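PDB 3O9Z: lipopolysaccharide biosynthesis protein wbpB from Thermus thermophilus, which acts as an NAD-dependent dehydrogenase in the biosynthesis of 2,3-diacetamido-2,3-dideoxy-D-mannuronic acid and binds 2-oxoglutarate alongside its cofactor. Local coordinates for residues K164-G167 with K171-E174; L180-G185 with R289-L294; I229-V234 with G242-R247. All blocks are in the same frame, centred on the assembly; numbering follows the deposited sequence.

Contact 1: K164-G167 with K171-E174. With NAD (nicotinamide-adenine-dinucleotide), chain E.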
loop_
_atom_site.group_PDB
_atom_site.type_symbol
_atom_site.label_atom_id
_atom_site.label_comp_id
_atom_site.label_asym_id
_atom_site.label_seq_id
_atom_site.Cartn_x
_atom_site.Cartn_y
_atom_site.Cartn_z
ATOM N N LYS A 164 -18.845 3.731 8.395
ATOM C CA LYS A 164 -18.705 2.975 7.151
ATOM C C LYS A 164 -17.267 2.611 6.833
ATOM O O LYS A 164 -17.013 1.661 6.095
ATOM C CB LYS A 164 -19.295 3.827 6.014
ATOM C CG LYS A 164 -20.796 3.921 6.112
ATOM C CD LYS A 164 -21.474 2.635 5.924
ATOM C CE LYS A 164 -22.971 2.923 5.982
ATOM N NZ LYS A 164 -23.494 2.301 4.758
ATOM N N TRP A 165 -16.302 3.309 7.414
ATOM C CA TRP A 165 -14.907 2.981 7.169
ATOM C C TRP A 165 -14.573 1.587 7.730
ATOM O O TRP A 165 -13.679 0.928 7.218
ATOM C CB TRP A 165 -14.007 4.062 7.809
ATOM C CG TRP A 165 -14.268 4.200 9.269
ATOM C CD1 TRP A 165 -15.232 4.979 9.851
ATOM C CD2 TRP A 165 -13.655 3.464 10.340
ATOM N NE1 TRP A 165 -15.248 4.804 11.221
ATOM C CE2 TRP A 165 -14.300 3.864 11.540
ATOM C CE3 TRP A 165 -12.607 2.512 10.391
ATOM C CZ2 TRP A 165 -13.938 3.348 12.802
ATOM C CZ3 TRP A 165 -12.211 2.049 11.667
ATOM C CH2 TRP A 165 -12.925 2.432 12.807
ATOM N N TYR A 166 -15.192 1.214 8.843
ATOM C CA TYR A 166 -14.812 -0.056 9.508
ATOM C C TYR A 166 -14.946 -1.226 8.542
ATOM O O TYR A 166 -14.047 -2.092 8.487
ATOM C CB TYR A 166 -15.677 -0.176 10.773
ATOM C CG TYR A 166 -15.371 -1.334 11.676
ATOM C CD1 TYR A 166 -14.610 -1.136 12.815
ATOM C CD2 TYR A 166 -15.927 -2.589 11.453
ATOM C CE1 TYR A 166 -14.356 -2.208 13.694
ATOM C CE2 TYR A 166 -15.684 -3.675 12.333
ATOM C CZ TYR A 166 -14.906 -3.447 13.408
ATOM O OH TYR A 166 -14.637 -4.488 14.319
ATOM N N GLY A 167 -16.030 -1.280 7.762
ATOM C CA GLY A 167 -16.247 -2.339 6.778
ATOM C C GLY A 167 -15.333 -2.391 5.579
ATOM O O GLY A 167 -15.410 -3.341 4.793
ATOM N N LYS A 171 -10.233 -4.540 9.971
ATOM C CA LYS A 171 -11.081 -4.966 11.078
ATOM C C LYS A 171 -12.123 -5.988 10.740
ATOM O O LYS A 171 -12.565 -6.765 11.608
ATOM C CB LYS A 171 -11.625 -3.749 11.860
ATOM C CG LYS A 171 -10.483 -2.921 12.504
ATOM C CD LYS A 171 -10.866 -1.446 12.636
ATOM C CE LYS A 171 -9.740 -0.606 13.211
ATOM N NZ LYS A 171 -9.749 -0.658 14.720
ATOM N N VAL A 172 -12.589 -5.993 9.496
ATOM C CA VAL A 172 -13.564 -6.996 9.096
ATOM C C VAL A 172 -12.956 -8.146 8.287
ATOM O O VAL A 172 -13.691 -9.043 7.843
ATOM C CB VAL A 172 -14.756 -6.384 8.300
ATOM C CG1 VAL A 172 -15.447 -5.315 9.167
ATOM C CG2 VAL A 172 -14.212 -5.781 6.972
ATOM N N ASP A 173 -11.622 -8.166 8.136
ATOM C CA ASP A 173 -10.971 -9.309 7.431
ATOM C C ASP A 173 -10.671 -10.318 8.542
ATOM O O ASP A 173 -9.846 -10.043 9.411
ATOM C CB ASP A 173 -9.659 -8.808 6.809
ATOM C CG ASP A 173 -8.863 -9.897 6.133
ATOM O OD1 ASP A 173 -7.986 -9.521 5.307
ATOM O OD2 ASP A 173 -9.065 -11.080 6.457
ATOM N N GLU A 174 -11.426 -11.406 8.584
ATOM C CA GLU A 174 -11.321 -12.296 9.751
ATOM C C GLU A 174 -9.910 -12.825 9.946
ATOM O O GLU A 174 -9.475 -13.031 11.080
ATOM C CB GLU A 174 -12.308 -13.446 9.592
ATOM C CG GLU A 174 -12.351 -14.256 10.881
ATOM C CD GLU A 174 -13.331 -15.402 10.842
ATOM O OE1 GLU A 174 -12.896 -16.553 11.017
ATOM O OE2 GLU A 174 -14.546 -15.159 10.745
HETATM P PA NAD E . -5.805 1.405 12.629
HETATM O O1A NAD E . -6.260 2.792 12.887
HETATM O O2A NAD E . -6.213 0.629 11.367
HETATM O O5B NAD E . -4.236 1.573 12.708
HETATM C C5B NAD E . -3.507 0.413 12.415
HETATM C C4B NAD E . -2.052 0.833 12.091
HETATM O O4B NAD E . -1.195 -0.331 11.964
HETATM C C3B NAD E . -2.035 1.510 10.692
HETATM O O3B NAD E . -1.445 2.825 10.752
HETATM C C2B NAD E . -1.265 0.528 9.793
HETATM O O2B NAD E . -0.513 1.142 8.736
HETATM C C1B NAD E . -0.305 -0.047 10.876
HETATM N N9A NAD E . 0.303 -1.320 10.409
HETATM C C8A NAD E . -0.026 -2.240 9.461
HETATM N N7A NAD E . 0.895 -3.199 9.393
HETATM C C5A NAD E . 1.906 -2.861 10.257
HETATM C C6A NAD E . 3.175 -3.448 10.628
HETATM N N6A NAD E . 3.614 -4.587 10.007
HETATM N N1A NAD E . 3.811 -2.757 11.567
HETATM C C2A NAD E . 3.469 -1.648 12.207
HETATM N N3A NAD E . 2.295 -1.062 11.855
HETATM C C4A NAD E . 1.548 -1.685 10.938
HETATM O O3 NAD E . -6.219 0.495 13.877
HETATM P PN NAD E . -6.354 0.811 15.402
HETATM O O1N NAD E . -7.828 1.057 15.721
HETATM O O2N NAD E . -5.338 1.840 15.814
HETATM O O5D NAD E . -6.103 -0.613 16.082
HETATM C C5D NAD E . -4.746 -0.880 16.328
HETATM C C4D NAD E . -4.723 -1.996 17.389
HETATM O O4D NAD E . -5.208 -1.377 18.601
HETATM C C3D NAD E . -5.600 -3.223 17.104
HETATM O O3D NAD E . -4.933 -4.353 17.754
HETATM C C2D NAD E . -6.857 -2.894 17.925
HETATM O O2D NAD E . -7.533 -4.059 18.372
HETATM C C1D NAD E . -6.368 -2.058 19.114
HETATM N N1N NAD E . -7.380 -1.138 19.631
HETATM C C2N NAD E . -7.614 -1.097 20.925
HETATM C C3N NAD E . -8.529 -0.261 21.531
HETATM C C7N NAD E . -8.702 -0.412 22.987
HETATM O O7N NAD E . -7.806 -0.894 23.713
HETATM N N7N NAD E . -9.819 0.127 23.461
HETATM C C4N NAD E . -9.236 0.619 20.700
HETATM C C5N NAD E . -8.903 0.613 19.344
HETATM C C6N NAD E . -7.959 -0.256 18.803
HETATM O O HOH W 1 -14.736 -6.887 13.278
#
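Tyr166 and Lys171 meet with the tyrosine ring flat against the start of the lysine chain. One ring face carries Lys171 CB, which lies 3.8 Å from the centroid of the Tyr166 ring and 21° off its normal, a CH-pi contact. Trp165 CH2 sits at the edge of the same ring, near its plane. The Trp165 ring in turn has Tyr166 CB over one face and Lys171 CE at its edge. Lys171 crosses the tyrosine at about a right angle. Its CD continues along the ring rim, 3.7 Å from Tyr166 CE1, and then passes Trp165 CZ3 at 3.9 Å. Tyr166 reaches over because its CG is anti to the backbone N (chi1 -175°). Val172 fills in beside it, with CG1 3.6 Å from Tyr166 CE2, while its other methyl rests on the carbonyl oxygen of Gly167.

The two segments are the arms of a tight loop that follows strand 152-160 in the C-terminal alpha/beta domain. Ser169, between them, bonds to both Tyr166 O and Lys171 N. Asp173 then takes the N-cap of helix 174-177. A water joins the arms further, held 2.6 Å from Tyr166 OH and 2.7 Å from Lys171 O. Tyr166 OH also bonds to Asn183, and Trp165 NE1 reaches Asp44 of the second subunit.

The lysine bends at its last torsion (chi4 -85°) and sends NZ to the cofactor, where Lys171 NZ donates to NAD O1N at 2.8 Å. The chemistry is thus split along one side chain. Its carbons are held by two aromatic rings, and its ammonium is presented to the pyrophosphate, where it would probably offset the negative charge of the nicotinamide-side phosphate.

Contact 2: L180-G185 with R289-L294. With AKG (2-oxoglutaric acid), chain F.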
loop_
_atom_site.group_PDB
_atom_site.type_symbol
_atom_site.label_atom_id
_atom_site.label_comp_id
_atom_site.label_asym_id
_atom_site.label_seq_id
_atom_site.Cartn_x
_atom_site.Cartn_y
_atom_site.Cartn_z
ATOM N N LEU A 180 -15.588 -10.165 14.469
ATOM C CA LEU A 180 -16.203 -9.218 15.403
ATOM C C LEU A 180 -16.065 -9.630 16.878
ATOM O O LEU A 180 -15.743 -8.816 17.734
ATOM C CB LEU A 180 -17.665 -8.994 14.979
ATOM C CG LEU A 180 -18.421 -7.977 15.836
ATOM C CD1 LEU A 180 -17.878 -6.612 15.510
ATOM C CD2 LEU A 180 -19.910 -8.039 15.484
ATOM N N ALA A 181 -16.325 -10.915 17.145
ATOM C CA ALA A 181 -16.270 -11.382 18.539
ATOM C C ALA A 181 -14.875 -11.358 19.132
ATOM O O ALA A 181 -14.719 -11.241 20.359
ATOM C CB ALA A 181 -16.832 -12.810 18.628
ATOM N N THR A 182 -13.860 -11.314 18.278
ATOM C CA THR A 182 -12.497 -11.133 18.765
ATOM C C THR A 182 -12.152 -9.644 18.822
ATOM O O THR A 182 -11.754 -9.115 19.855
ATOM C CB THR A 182 -11.508 -11.826 17.844
ATOM O OG1 THR A 182 -11.693 -13.250 17.912
ATOM C CG2 THR A 182 -10.060 -11.539 18.263
ATOM N N ASN A 183 -12.270 -8.981 17.675
ATOM C CA ASN A 183 -11.779 -7.619 17.571
ATOM C C ASN A 183 -12.460 -6.693 18.543
ATOM O O ASN A 183 -11.766 -5.903 19.149
ATOM C CB ASN A 183 -11.943 -7.091 16.149
ATOM C CG ASN A 183 -11.237 -5.778 15.958
ATOM O OD1 ASN A 183 -10.058 -5.663 16.291
ATOM N ND2 ASN A 183 -11.965 -4.746 15.505
ATOM N N ILE A 184 -13.785 -6.791 18.683
ATOM C CA ILE A 184 -14.455 -5.952 19.658
ATOM C C ILE A 184 -14.752 -6.788 20.902
ATOM O O ILE A 184 -14.507 -6.342 21.999
ATOM C CB ILE A 184 -15.744 -5.390 19.067
ATOM C CG1 ILE A 184 -15.461 -4.642 17.758
ATOM C CG2 ILE A 184 -16.397 -4.446 20.091
ATOM C CD1 ILE A 184 -14.566 -3.403 17.857
ATOM N N GLY A 185 -15.248 -7.995 20.717
ATOM C CA GLY A 185 -15.713 -8.810 21.860
ATOM C C GLY A 185 -14.663 -9.218 22.855
ATOM O O GLY A 185 -15.011 -9.460 24.022
ATOM N N ARG A 289 -9.138 -18.057 24.025
ATOM C CA ARG A 289 -9.661 -19.386 23.739
ATOM C C ARG A 289 -11.153 -19.337 23.387
ATOM O O ARG A 289 -11.593 -19.922 22.414
ATOM C CB ARG A 289 -9.403 -20.299 24.940
ATOM C CG ARG A 289 -9.916 -21.692 24.696
ATOM C CD ARG A 289 -9.808 -22.526 25.987
ATOM N NE ARG A 289 -10.831 -22.184 26.994
ATOM C CZ ARG A 289 -12.013 -22.778 27.070
ATOM N NH1 ARG A 289 -12.365 -23.707 26.188
ATOM N NH2 ARG A 289 -12.863 -22.353 27.995
ATOM N N VAL A 290 -11.910 -18.545 24.154
ATOM C CA VAL A 290 -13.325 -18.356 23.860
ATOM C C VAL A 290 -13.607 -17.692 22.511
ATOM O O VAL A 290 -14.375 -18.168 21.665
ATOM C CB VAL A 290 -14.000 -17.517 24.960
ATOM C CG1 VAL A 290 -15.455 -17.248 24.608
ATOM C CG2 VAL A 290 -13.891 -18.216 26.307
ATOM N N ALA A 291 -12.883 -16.596 22.276
ATOM C CA ALA A 291 -13.058 -15.914 21.016
ATOM C C ALA A 291 -12.685 -16.767 19.811
ATOM O O ALA A 291 -13.354 -16.757 18.753
ATOM C CB ALA A 291 -12.298 -14.585 21.020
ATOM N N ALA A 292 -11.607 -17.531 19.988
ATOM C CA ALA A 292 -11.205 -18.391 18.867
ATOM C C ALA A 292 -12.222 -19.500 18.548
ATOM O O ALA A 292 -12.534 -19.744 17.371
ATOM C CB ALA A 292 -9.821 -19.003 19.163
ATOM N N LEU A 293 -12.797 -20.090 19.602
ATOM C CA LEU A 293 -13.868 -21.081 19.441
ATOM C C LEU A 293 -15.017 -20.533 18.622
ATOM O O LEU A 293 -15.575 -21.188 17.732
ATOM C CB LEU A 293 -14.406 -21.513 20.803
ATOM C CG LEU A 293 -13.622 -22.443 21.716
ATOM C CD1 LEU A 293 -14.293 -22.598 23.077
ATOM C CD2 LEU A 293 -13.511 -23.793 20.984
ATOM N N LEU A 294 -15.375 -19.289 18.952
ATOM C CA LEU A 294 -16.493 -18.620 18.310
ATOM C C LEU A 294 -16.327 -18.380 16.807
ATOM O O LEU A 294 -17.310 -18.101 16.110
ATOM C CB LEU A 294 -16.765 -17.305 19.049
ATOM C CG LEU A 294 -17.517 -17.435 20.375
ATOM C CD1 LEU A 294 -17.535 -16.096 21.140
ATOM C CD2 LEU A 294 -18.961 -17.927 20.083
HETATM C C1 AKG F . -11.564 -1.410 19.136
HETATM O O1 AKG F . -12.220 -0.624 18.404
HETATM O O2 AKG F . -10.705 -2.167 18.671
HETATM C C2 AKG F . -11.678 -1.406 20.579
HETATM O O5 AKG F . -10.995 -2.196 21.228
HETATM C C3 AKG F . -12.638 -0.474 21.269
HETATM C C4 AKG F . -13.940 -1.238 21.502
HETATM C C5 AKG F . -15.066 -0.372 22.032
HETATM O O3 AKG F . -15.296 0.727 21.494
HETATM O O4 AKG F . -15.734 -0.769 22.990
HETATM O O HOH W 2 -13.952 -14.491 17.250
#
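Thr182 OG1, packed 3.4 Å from Ala291 CB, is a polar atom with several partners. Arg295 NH2, just past the end of 289-294, donates to this buried hydroxyl, while Gly178 O, one turn back in the chain, and a water compete for its one proton. The water accepts from Thr182 OG1 at 2.7 Å and donates to Ala291 O at 2.8 Å, which ties the hydroxyl to the backbone of the facing helix. Thr182 CG2 is anti to the backbone N, which puts OG1 on the other branch (chi1 -67°), beside that N and against the alanine methyl.

The fit is close because the residues are small. The CA atoms of Thr182 and Ala291 are 5.3 Å apart. Next to them Ala181 CB points at the other helix and meets Leu294 CD1 at 4.2 Å. Phe189 of helix 186-196 packs against both Ala181 and Leu294, as well as Val290.

In this two-domain Gfo/Idh/MocA fold, 180-183 is a short helix of the C-terminal alpha/beta domain. Helix 281-294 follows strand 279-280, which lies at the edge of the nucleotide-binding Rossmann sheet.

The short helix closes with Leu180 O accepting from both Ile184 N, at 3.0 Å, and Gly185 N, at 3.1 Å. The end of this segment lines the 2-oxoglutarate pocket. Asn183 O accepts from Lys103 NZ, and Asn183 OD1 from Asn82 ND2, so the asparagine is gripped from the Rossmann side. Ile184 lays a methyl on the ligand, with Ile184 CD1 3.7 Å from AKG O1.

Contact 3: I229-V234 with G242-R247. With AKG (2-oxoglutaric acid), chain F.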
loop_
_atom_site.group_PDB
_atom_site.type_symbol
_atom_site.label_atom_id
_atom_site.label_comp_id
_atom_site.label_asym_id
_atom_site.label_seq_id
_atom_site.Cartn_x
_atom_site.Cartn_y
_atom_site.Cartn_z
ATOM N N ILE A 229 -21.829 -3.580 16.538
ATOM C CA ILE A 229 -21.258 -2.313 16.078
ATOM C C ILE A 229 -22.279 -1.462 15.341
ATOM O O ILE A 229 -21.911 -0.450 14.721
ATOM C CB ILE A 229 -19.952 -2.496 15.257
ATOM C CG1 ILE A 229 -20.240 -3.473 14.127
ATOM C CG2 ILE A 229 -18.824 -2.993 16.191
ATOM C CD1 ILE A 229 -19.131 -3.574 13.030
ATOM N N ASP A 230 -23.538 -1.900 15.379
ATOM C CA ASP A 230 -24.659 -1.074 14.852
ATOM C C ASP A 230 -25.258 -0.282 16.021
ATOM O O ASP A 230 -25.860 -0.879 16.920
ATOM C CB ASP A 230 -25.681 -2.017 14.232
ATOM C CG ASP A 230 -26.869 -1.306 13.639
ATOM O OD1 ASP A 230 -27.016 -0.099 13.908
ATOM O OD2 ASP A 230 -27.662 -1.999 12.957
ATOM N N PRO A 231 -25.119 1.050 15.993
ATOM C CA PRO A 231 -25.598 1.835 17.136
ATOM C C PRO A 231 -27.132 1.898 17.247
ATOM O O PRO A 231 -27.627 2.311 18.289
ATOM C CB PRO A 231 -25.001 3.220 16.848
ATOM C CG PRO A 231 -24.987 3.304 15.362
ATOM C CD PRO A 231 -24.496 1.895 14.954
ATOM N N SER A 232 -27.859 1.305 16.303
ATOM C CA SER A 232 -29.304 1.169 16.438
ATOM C C SER A 232 -29.656 0.302 17.644
ATOM O O SER A 232 -30.805 0.293 18.104
ATOM C CB SER A 232 -29.970 0.626 15.169
ATOM O OG SER A 232 -29.791 -0.771 15.002
ATOM N N PHE A 233 -28.709 -0.504 18.126
ATOM C CA PHE A 233 -29.019 -1.356 19.291
ATOM C C PHE A 233 -28.775 -0.689 20.636
ATOM O O PHE A 233 -29.044 -1.262 21.689
ATOM C CB PHE A 233 -28.255 -2.707 19.234
ATOM C CG PHE A 233 -28.763 -3.655 18.152
ATOM C CD1 PHE A 233 -29.947 -4.378 18.291
ATOM C CD2 PHE A 233 -28.079 -3.740 16.961
ATOM C CE1 PHE A 233 -30.389 -5.224 17.297
ATOM C CE2 PHE A 233 -28.531 -4.564 15.939
ATOM C CZ PHE A 233 -29.675 -5.307 16.110
ATOM N N VAL A 234 -28.237 0.523 20.633
ATOM C CA VAL A 234 -28.218 1.293 21.872
ATOM C C VAL A 234 -29.679 1.457 22.343
ATOM O O VAL A 234 -30.560 1.795 21.531
ATOM C CB VAL A 234 -27.630 2.690 21.595
ATOM C CG1 VAL A 234 -27.725 3.550 22.883
ATOM C CG2 VAL A 234 -26.157 2.560 21.214
ATOM N N GLY A 242 -28.907 10.554 20.850
ATOM C CA GLY A 242 -27.780 10.538 19.928
ATOM C C GLY A 242 -26.622 9.672 20.398
ATOM O O GLY A 242 -25.588 9.667 19.740
ATOM N N LYS A 243 -26.760 8.954 21.519
ATOM C CA LYS A 243 -25.655 8.125 22.028
ATOM C C LYS A 243 -25.391 6.918 21.134
ATOM O O LYS A 243 -26.356 6.325 20.629
ATOM C CB LYS A 243 -25.958 7.607 23.428
ATOM C CG LYS A 243 -26.341 8.683 24.440
ATOM C CD LYS A 243 -25.177 9.578 24.792
ATOM C CE LYS A 243 -25.491 10.337 26.083
ATOM N NZ LYS A 243 -24.479 11.389 26.343
ATOM N N ARG A 244 -24.114 6.570 20.967
ATOM C CA ARG A 244 -23.774 5.484 20.038
ATOM C C ARG A 244 -23.028 4.328 20.680
ATOM O O ARG A 244 -22.567 3.429 19.972
ATOM C CB ARG A 244 -23.007 6.032 18.832
ATOM C CG ARG A 244 -23.847 7.064 18.106
ATOM C CD ARG A 244 -23.168 7.718 16.920
ATOM N NE ARG A 244 -24.248 8.260 16.104
ATOM C CZ ARG A 244 -24.701 7.692 14.994
ATOM N NH1 ARG A 244 -24.113 6.616 14.491
ATOM N NH2 ARG A 244 -25.712 8.255 14.354
ATOM N N THR A 245 -22.908 4.348 22.001
ATOM C CA THR A 245 -22.328 3.247 22.745
ATOM C C THR A 245 -23.215 2.909 23.937
ATOM O O THR A 245 -23.885 3.770 24.546
ATOM C CB THR A 245 -20.919 3.530 23.270
ATOM O OG1 THR A 245 -20.988 4.512 24.308
ATOM C CG2 THR A 245 -19.985 4.015 22.126
ATOM N N TYR A 246 -23.148 1.640 24.304
ATOM C CA TYR A 246 -23.831 1.119 25.476
ATOM C C TYR A 246 -23.077 -0.138 25.883
ATOM O O TYR A 246 -23.135 -1.149 25.185
ATOM C CB TYR A 246 -25.297 0.815 25.160
ATOM C CG TYR A 246 -26.049 0.227 26.341
ATOM C CD1 TYR A 246 -26.240 0.986 27.496
ATOM C CD2 TYR A 246 -26.546 -1.067 26.309
ATOM C CE1 TYR A 246 -26.904 0.452 28.595
ATOM C CE2 TYR A 246 -27.239 -1.605 27.400
ATOM C CZ TYR A 246 -27.406 -0.831 28.531
ATOM O OH TYR A 246 -28.067 -1.379 29.611
ATOM N N ARG A 247 -22.369 -0.062 27.006
ATOM C CA ARG A 247 -21.526 -1.148 27.486
ATOM C C ARG A 247 -21.920 -1.476 28.902
ATOM O O ARG A 247 -21.640 -0.701 29.827
ATOM C CB ARG A 247 -20.031 -0.811 27.405
ATOM C CG ARG A 247 -19.515 -0.429 26.011
ATOM C CD ARG A 247 -18.026 -0.053 26.152
ATOM N NE ARG A 247 -17.442 0.525 24.944
ATOM C CZ ARG A 247 -17.324 1.830 24.715
ATOM N NH1 ARG A 247 -17.876 2.699 25.572
ATOM N NH2 ARG A 247 -16.683 2.266 23.633
HETATM C C1 AKG F . -11.564 -1.410 19.136
HETATM O O1 AKG F . -12.220 -0.624 18.404
HETATM O O2 AKG F . -10.705 -2.167 18.671
HETATM C C2 AKG F . -11.678 -1.406 20.579
HETATM O O5 AKG F . -10.995 -2.196 21.228
HETATM C C3 AKG F . -12.638 -0.474 21.269
HETATM C C4 AKG F . -13.940 -1.238 21.502
HETATM C C5 AKG F . -15.066 -0.372 22.032
HETATM O O3 AKG F . -15.296 0.727 21.494
HETATM O O4 AKG F . -15.734 -0.769 22.990
HETATM O O HOH W 3 -27.353 4.929 18.548
#
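Pro231 and Arg244 bring their CA atoms to 5.0 Å, where a 3-10 turn at 231-233 passes the lead-in to strand 245-251. An Asx turn opens the 3-10 turn: Ser232 N donates to Asp230 OD1 at 2.9 Å, coming from above the carboxylate plane. Both segments sit at one end of the large sheet of the C-terminal domain. Strand 152-160 runs between strands 221-228 and 245-251, and its exit is held on both sides, by Ile229 bonding to Arg162 and Arg244 to Gly161.

Pro231 and Arg244 lie side by side and point the same way. In the conformer described, Pro231 CG touches Arg244 NH1 at 3.5 Å, approaching the guanidinium obliquely. The arginine chain is there extended from CG to NE, and its end forms a salt bridge with Glu49 of the second subunit. Val234 is the other apolar wedge. Its CG1 is anti to the backbone N (chi1 175°), which leaves CG2 to press on the main chain, 3.6 Å from Arg244 C. Val234 CG1 comes within 4.3 Å of Tyr246 CB, while the tyrosine OH leads away to bond Glu255. A water spans the backbones, donating to Pro231 O at 2.6 Å and to Lys243 O at 2.7 Å.

Arg247, two residues beyond Thr245 on the strand, carries the segment into the 2-oxoglutarate pocket. Phe262 meets it by a cation-pi contact and Ser259 takes its NH1, so the guanidinium is held from several directions. Its edge faces the distal carboxylate of the ligand, which it would probably neutralise in part. NE donates to AKG O4, NH2 adds a weak bond to that same oxygen, and Arg247 NH2 reaches AKG O3 at 3.0 Å with an N-H...O angle of 165°.

Overall arrangement
Contact 1 comes first in the chain; contact 3 falls between the two segments of contact 2. Contact 1 serves the NAD pyrophosphate, and contacts 2 and 3 both touch the 2-oxoglutarate, one near its keto-acid end and the other at its distal carboxylate. Their centres are about 15 Å (1 and 2), 17 Å (1 and 3) and 20 Å (2 and 3) apart, yet all three meet. Tyr166 is the common piece: its OH packs 3.5 Å from Ile184 CG1 of contact 2, and its CE2 packs 3.5 Å from Ile229 CD1 of contact 3. Leu180 CD1 closes the set, 3.8 Å from Ile229 CG2. Contacts 1 and 3 also face the second subunit.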